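Local coordinates for cellulase (Bacteroides salanitronis, PDB 6WQY), which probably hydrolyses internal beta-1,4-glucosidic bonds of cellulose and related plant polysaccharides, acting as a broad-specificity endoglucanase through its family 5 glycoside hydrolase domain, at residues A[33-38]-A[357-362]; A[29-34]-A[341-346]. All blocks are in the same frame, centred on the assembly; numbering follows the deposited sequence.

In the fold
Contact 2 is the seam itself, where the first and last strands of the (beta/alpha)8 barrel, 34-37 and 342-346, pair and close the cylinder; contact 1 lies beside it, where strand 34-37 meets the loop that follows the last strand. Their centres are about 11 Å apart, and they share Leu-33 and Gly-34. Along the N-terminal stretch contact 2 comes first: helix 24-31 ends, the chain turns through Gly-32, and Gly-34 joins strand 342-346. Further along strand 34-37, in contact 1, Trp-35 and its neighbours meet the 357-362 loop, which leads to helix 371-383. Asp-346 ties the two together, bonding Trp-35, Leu-359 and His-362. Residues more than 300 positions apart thus join the beginning and end of the barrel.

Contact 1 (A[33-38]-A[357-362]); sequences LGWNLG and WALFNH
Trp-35, on the first strand of the TIM barrel, reaches out to Phe-360 and His-362 in the loop after the last strand, and the three rings form an aromatic cluster. With CG anti to the backbone N (chi1 -176°), the indole extends from the strand toward that loop. Two offset edge-to-face pairs hold it. Phe-360 turns its edge to the face of the indole's five-membered ring, the planes at 83° and CD1 of Phe-360 3.7 Å from NE1 of Trp-35. Against His-362 the roles reverse: the six-membered ring of Trp-35 points its edge at the imidazole face, with the planes inclined at 65° and CZ2 of Trp-35 3.7 Å from NE2 of His-362.

Leu-359 adds an apolar contact, bringing CD1 to the rim of the indole, 4.4 Å from CD1 of Trp-35. The Leu-37 side chain slides past His-362 in the opposite direction, its CD1 in van der Waals contact with the imidazole, 3.8 Å from ND1. Leu-63 and Leu-67 of helix 61-70 also pack against this cluster.

The polar atoms of these buried rings are satisfied from outside the two segments. Asp-346 accepts from NE1 of Trp-35 with OD2 and bonds NE2 of His-362 through OD1, while Gln-40 OE1 pairs with ND1 of His-362. Gripped at both nitrogens, the imidazole has its rotation fixed, and its CE1 lies 3.1 Å from O of Gly-38, which sits in the ring plane.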
loop_
_atom_site.group_PDB
_atom_site.type_symbol
_atom_site.label_atom_id
_atom_site.label_comp_id
_atom_site.label_asym_id
_atom_site.label_seq_id
_atom_site.Cartn_x
_atom_site.Cartn_y
_atom_site.Cartn_z
ATOM N N LEU A 33 8.875 -0.529 -9.443
ATOM C CA LEU A 33 7.699 -1.396 -9.503
ATOM C C LEU A 33 7.581 -2.126 -8.179
ATOM O O LEU A 33 8.552 -2.741 -7.715
ATOM C CB LEU A 33 7.835 -2.416 -10.638
ATOM C CG LEU A 33 6.705 -3.437 -10.758
ATOM C CD1 LEU A 33 5.372 -2.765 -11.079
ATOM C CD2 LEU A 33 7.026 -4.480 -11.810
ATOM N N GLY A 34 6.401 -2.068 -7.564
ATOM C CA GLY A 34 6.193 -2.659 -6.263
ATOM C C GLY A 34 5.321 -3.907 -6.272
ATOM O O GLY A 34 4.596 -4.203 -7.211
ATOM N N TRP A 35 5.366 -4.603 -5.137
ATOM C CA TRP A 35 4.629 -5.839 -4.912
ATOM C C TRP A 35 4.244 -5.894 -3.445
ATOM O O TRP A 35 5.058 -5.572 -2.580
ATOM C CB TRP A 35 5.517 -7.014 -5.291
ATOM C CG TRP A 35 4.930 -8.394 -5.224
ATOM C CD1 TRP A 35 4.320 -9.071 -6.243
ATOM C CD2 TRP A 35 4.988 -9.303 -4.118
ATOM N NE1 TRP A 35 4.000 -10.353 -5.844
ATOM C CE2 TRP A 35 4.394 -10.521 -4.538
ATOM C CE3 TRP A 35 5.507 -9.219 -2.826
ATOM C CZ2 TRP A 35 4.288 -11.635 -3.691
ATOM C CZ3 TRP A 35 5.393 -10.314 -1.988
ATOM C CH2 TRP A 35 4.801 -11.512 -2.431
ATOM N N ASN A 36 3.008 -6.324 -3.171
ATOM C CA ASN A 36 2.520 -6.490 -1.810
ATOM C C ASN A 36 2.596 -7.935 -1.347
ATOM O O ASN A 36 2.110 -8.839 -2.037
ATOM C CB ASN A 36 1.026 -6.126 -1.691
ATOM C CG ASN A 36 0.762 -4.647 -1.600
ATOM O OD1 ASN A 36 0.708 -4.085 -0.503
ATOM N ND2 ASN A 36 0.551 -4.016 -2.740
ATOM N N LEU A 37 3.142 -8.130 -0.153
ATOM C CA LEU A 37 3.128 -9.418 0.549
ATOM C C LEU A 37 1.774 -9.563 1.248
ATOM O O LEU A 37 1.613 -9.304 2.439
ATOM C CB LEU A 37 4.278 -9.445 1.547
ATOM C CG LEU A 37 4.472 -10.750 2.313
ATOM C CD1 LEU A 37 4.907 -11.864 1.398
ATOM C CD2 LEU A 37 5.455 -10.547 3.442
ATOM N N GLY A 38 0.748 -9.925 0.464
ATOM C CA GLY A 38 -0.619 -9.902 0.952
ATOM C C GLY A 38 -1.071 -11.222 1.563
ATOM O O GLY A 38 -0.524 -12.288 1.307
ATOM N N TRP A 357 -4.920 -13.683 -7.088
ATOM C CA TRP A 357 -3.977 -12.603 -7.305
ATOM C C TRP A 357 -2.536 -13.091 -7.340
ATOM O O TRP A 357 -1.630 -12.303 -7.603
ATOM C CB TRP A 357 -4.064 -11.590 -6.151
ATOM C CG TRP A 357 -5.409 -11.017 -5.868
ATOM C CD1 TRP A 357 -6.370 -11.541 -5.057
ATOM C CD2 TRP A 357 -5.940 -9.777 -6.362
ATOM N NE1 TRP A 357 -7.465 -10.718 -5.027
ATOM C CE2 TRP A 357 -7.229 -9.625 -5.812
ATOM C CE3 TRP A 357 -5.454 -8.783 -7.208
ATOM C CZ2 TRP A 357 -8.037 -8.534 -6.084
ATOM C CZ3 TRP A 357 -6.261 -7.687 -7.465
ATOM C CH2 TRP A 357 -7.539 -7.579 -6.914
ATOM N N ALA A 358 -2.290 -14.370 -7.057
ATOM C CA ALA A 358 -0.932 -14.818 -6.777
ATOM C C ALA A 358 -0.058 -14.823 -8.024
ATOM O O ALA A 358 -0.441 -15.373 -9.068
ATOM C CB ALA A 358 -0.979 -16.239 -6.207
ATOM N N LEU A 359 1.137 -14.277 -7.889
ATOM C CA LEU A 359 2.212 -14.415 -8.867
ATOM C C LEU A 359 3.318 -15.330 -8.372
ATOM O O LEU A 359 3.959 -16.003 -9.191
ATOM C CB LEU A 359 2.812 -13.049 -9.207
ATOM C CG LEU A 359 1.830 -12.002 -9.725
ATOM C CD1 LEU A 359 2.557 -10.674 -9.974
ATOM C CD2 LEU A 359 1.106 -12.452 -10.974
ATOM N N PHE A 360 3.549 -15.370 -7.056
ATOM C CA PHE A 360 4.571 -16.210 -6.461
ATOM C C PHE A 360 3.976 -17.003 -5.304
ATOM O O PHE A 360 3.094 -16.508 -4.583
ATOM C CB PHE A 360 5.708 -15.377 -5.834
ATOM C CG PHE A 360 6.429 -14.490 -6.800
ATOM C CD1 PHE A 360 5.951 -13.223 -7.073
ATOM C CD2 PHE A 360 7.582 -14.911 -7.421
ATOM C CE1 PHE A 360 6.604 -12.397 -7.967
ATOM C CE2 PHE A 360 8.247 -14.087 -8.312
ATOM C CZ PHE A 360 7.754 -12.825 -8.578
ATOM N N ASN A 361 4.493 -18.209 -5.089
ATOM C CA ASN A 361 4.305 -18.865 -3.800
ATOM C C ASN A 361 5.085 -18.064 -2.755
ATOM O O ASN A 361 6.283 -17.809 -2.924
ATOM C CB ASN A 361 4.791 -20.313 -3.878
ATOM C CG ASN A 361 4.541 -21.074 -2.597
ATOM O OD1 ASN A 361 5.151 -20.776 -1.568
ATOM N ND2 ASN A 361 3.654 -22.049 -2.642
ATOM N N HIS A 362 4.402 -17.628 -1.680
ATOM C CA HIS A 362 5.003 -16.709 -0.730
ATOM C C HIS A 362 6.079 -17.352 0.135
ATOM O O HIS A 362 6.816 -16.629 0.813
ATOM C CB HIS A 362 3.933 -16.090 0.172
ATOM C CG HIS A 362 3.038 -15.107 -0.515
ATOM N ND1 HIS A 362 2.239 -14.246 0.210
ATOM C CD2 HIS A 362 2.802 -14.830 -1.823
ATOM C CE1 HIS A 362 1.542 -13.486 -0.616
ATOM N NE2 HIS A 362 1.865 -13.820 -1.856
#

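Contact 2 (A[29-34]-A[341-346]); sequences VSLGLG and PPFYWD
Gly-34 fits beneath the ring of Phe-343 where the first and last strands of the eight-stranded parallel barrel pair and close it. The ring lies flat over the glycine, whose CA is 3.8 Å from the ring centroid and 23° off its normal, a CH-pi contact displaced toward the CD2 side. Phe-343 CG stands anti to its own carbonyl carbon (chi1 -74°), which lays the ring across the neighbouring strand. With only hydrogens on its CA, Gly-34 lets the ring come down to 3.5 Å between CD2 of Phe-343 and that CA.

Beside this, the end of helix 24-31 fits against Pro-341. CB of Leu-31 nestles 3.7 Å from CG of Pro-341, while CD2 of the same leucine meets the edge of Phe-343, 4.3 Å from CZ. Gly-32, at positive phi, turns the chain out of the helix and presents its O to CB of Pro-341. Leu-33 sends CD1 across CG of Pro-342 at roughly a right angle, 4.2 Å away, and also packs on Lys-379 and Phe-383 of helix 371-383.

Gly-34 makes both hydrogen bonds between these segments: its N donates to Pro-342 O (2.9 Å), and Tyr-344 N donates to its O (3.0 Å). Pro-342 N has no hydrogen to give, but the pairing continues through Asn-36 and Tyr-344, within an otherwise apolar, buried surface.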
loop_
_atom_site.group_PDB
_atom_site.type_symbol
_atom_site.label_atom_id
_atom_site.label_comp_id
_atom_site.label_asym_id
_atom_site.label_seq_id
_atom_site.Cartn_x
_atom_site.Cartn_y
_atom_site.Cartn_z
ATOM N N VAL A 29 10.920 7.155 -9.311
ATOM C CA VAL A 29 11.944 6.318 -9.932
ATOM C C VAL A 29 12.583 5.405 -8.902
ATOM O O VAL A 29 12.815 4.220 -9.163
ATOM C CB VAL A 29 13.005 7.190 -10.638
ATOM C CG1 VAL A 29 14.272 6.377 -10.968
ATOM C CG2 VAL A 29 12.432 7.810 -11.901
ATOM N N SER A 30 12.888 5.935 -7.717
ATOM C CA SER A 30 13.581 5.129 -6.722
ATOM C C SER A 30 12.712 3.981 -6.229
ATOM O O SER A 30 13.239 2.949 -5.807
ATOM C CB SER A 30 14.056 5.994 -5.552
ATOM O OG SER A 30 13.013 6.314 -4.642
ATOM N N LEU A 31 11.382 4.143 -6.247
ATOM C CA LEU A 31 10.458 3.103 -5.802
ATOM C C LEU A 31 10.116 2.100 -6.900
ATOM O O LEU A 31 9.707 0.976 -6.581
ATOM C CB LEU A 31 9.193 3.734 -5.219
ATOM C CG LEU A 31 9.395 4.308 -3.814
ATOM C CD1 LEU A 31 8.404 5.414 -3.512
ATOM C CD2 LEU A 31 9.328 3.209 -2.763
ATOM N N GLY A 32 10.264 2.472 -8.165
ATOM C CA GLY A 32 10.141 1.511 -9.258
ATOM C C GLY A 32 8.805 0.798 -9.315
ATOM O O GLY A 32 7.734 1.420 -9.292
ATOM N N LEU A 33 8.875 -0.529 -9.443
ATOM C CA LEU A 33 7.699 -1.396 -9.503
ATOM C C LEU A 33 7.581 -2.126 -8.179
ATOM O O LEU A 33 8.552 -2.741 -7.715
ATOM C CB LEU A 33 7.835 -2.416 -10.638
ATOM C CG LEU A 33 6.705 -3.437 -10.758
ATOM C CD1 LEU A 33 5.372 -2.765 -11.079
ATOM C CD2 LEU A 33 7.026 -4.480 -11.810
ATOM N N GLY A 34 6.401 -2.068 -7.564
ATOM C CA GLY A 34 6.193 -2.659 -6.263
ATOM C C GLY A 34 5.321 -3.907 -6.272
ATOM O O GLY A 34 4.596 -4.203 -7.211
ATOM N N PRO A 341 4.522 5.330 -8.204
ATOM C CA PRO A 341 4.906 3.911 -8.282
ATOM C C PRO A 341 3.733 3.023 -7.914
ATOM O O PRO A 341 3.071 3.267 -6.903
ATOM C CB PRO A 341 6.028 3.778 -7.245
ATOM C CG PRO A 341 5.844 4.921 -6.311
ATOM C CD PRO A 341 5.188 6.034 -7.084
ATOM N N PRO A 342 3.450 1.981 -8.718
ATOM C CA PRO A 342 2.363 1.052 -8.391
ATOM C C PRO A 342 2.867 -0.189 -7.678
ATOM O O PRO A 342 3.928 -0.728 -8.024
ATOM C CB PRO A 342 1.816 0.693 -9.774
ATOM C CG PRO A 342 3.064 0.678 -10.651
ATOM C CD PRO A 342 3.984 1.753 -10.080
ATOM N N PHE A 343 2.084 -0.668 -6.699
ATOM C CA PHE A 343 2.382 -1.879 -5.937
ATOM C C PHE A 343 1.279 -2.901 -6.194
ATOM O O PHE A 343 0.133 -2.709 -5.771
ATOM C CB PHE A 343 2.472 -1.579 -4.437
ATOM C CG PHE A 343 3.733 -0.847 -4.027
ATOM C CD1 PHE A 343 3.938 0.484 -4.383
ATOM C CD2 PHE A 343 4.693 -1.485 -3.275
ATOM C CE1 PHE A 343 5.108 1.146 -4.007
ATOM C CE2 PHE A 343 5.854 -0.831 -2.889
ATOM C CZ PHE A 343 6.056 0.487 -3.253
ATOM N N TYR A 344 1.629 -3.983 -6.877
ATOM C CA TYR A 344 0.679 -5.038 -7.215
ATOM C C TYR A 344 0.250 -5.795 -5.961
ATOM O O TYR A 344 1.076 -6.117 -5.106
ATOM C CB TYR A 344 1.364 -5.982 -8.230
ATOM C CG TYR A 344 0.508 -7.170 -8.598
ATOM C CD1 TYR A 344 -0.400 -7.111 -9.649
ATOM C CD2 TYR A 344 0.557 -8.340 -7.841
ATOM C CE1 TYR A 344 -1.222 -8.182 -9.935
ATOM C CE2 TYR A 344 -0.272 -9.401 -8.116
ATOM C CZ TYR A 344 -1.157 -9.315 -9.166
ATOM O OH TYR A 344 -2.018 -10.353 -9.455
ATOM N N TRP A 345 -1.049 -6.096 -5.856
ATOM C CA TRP A 345 -1.591 -6.817 -4.703
ATOM C C TRP A 345 -1.493 -8.326 -4.913
ATOM O O TRP A 345 -2.237 -8.897 -5.718
ATOM C CB TRP A 345 -3.057 -6.429 -4.462
ATOM C CG TRP A 345 -3.647 -7.188 -3.307
ATOM C CD1 TRP A 345 -4.556 -8.184 -3.366
ATOM C CD2 TRP A 345 -3.291 -7.053 -1.928
ATOM N NE1 TRP A 345 -4.808 -8.683 -2.109
ATOM C CE2 TRP A 345 -4.037 -8.001 -1.203
ATOM C CE3 TRP A 345 -2.434 -6.196 -1.228
ATOM C CZ2 TRP A 345 -3.933 -8.128 0.182
ATOM C CZ3 TRP A 345 -2.324 -6.334 0.139
ATOM C CH2 TRP A 345 -3.072 -7.286 0.828
ATOM N N ASP A 346 -0.619 -8.982 -4.154
ATOM C CA ASP A 346 -0.407 -10.432 -4.270
ATOM C C ASP A 346 -0.846 -11.103 -2.967
ATOM O O ASP A 346 -0.092 -11.187 -1.990
ATOM C CB ASP A 346 1.047 -10.754 -4.618
ATOM C CG ASP A 346 1.257 -12.202 -4.985
ATOM O OD1 ASP A 346 0.700 -13.079 -4.291
ATOM O OD2 ASP A 346 1.991 -12.467 -5.971
#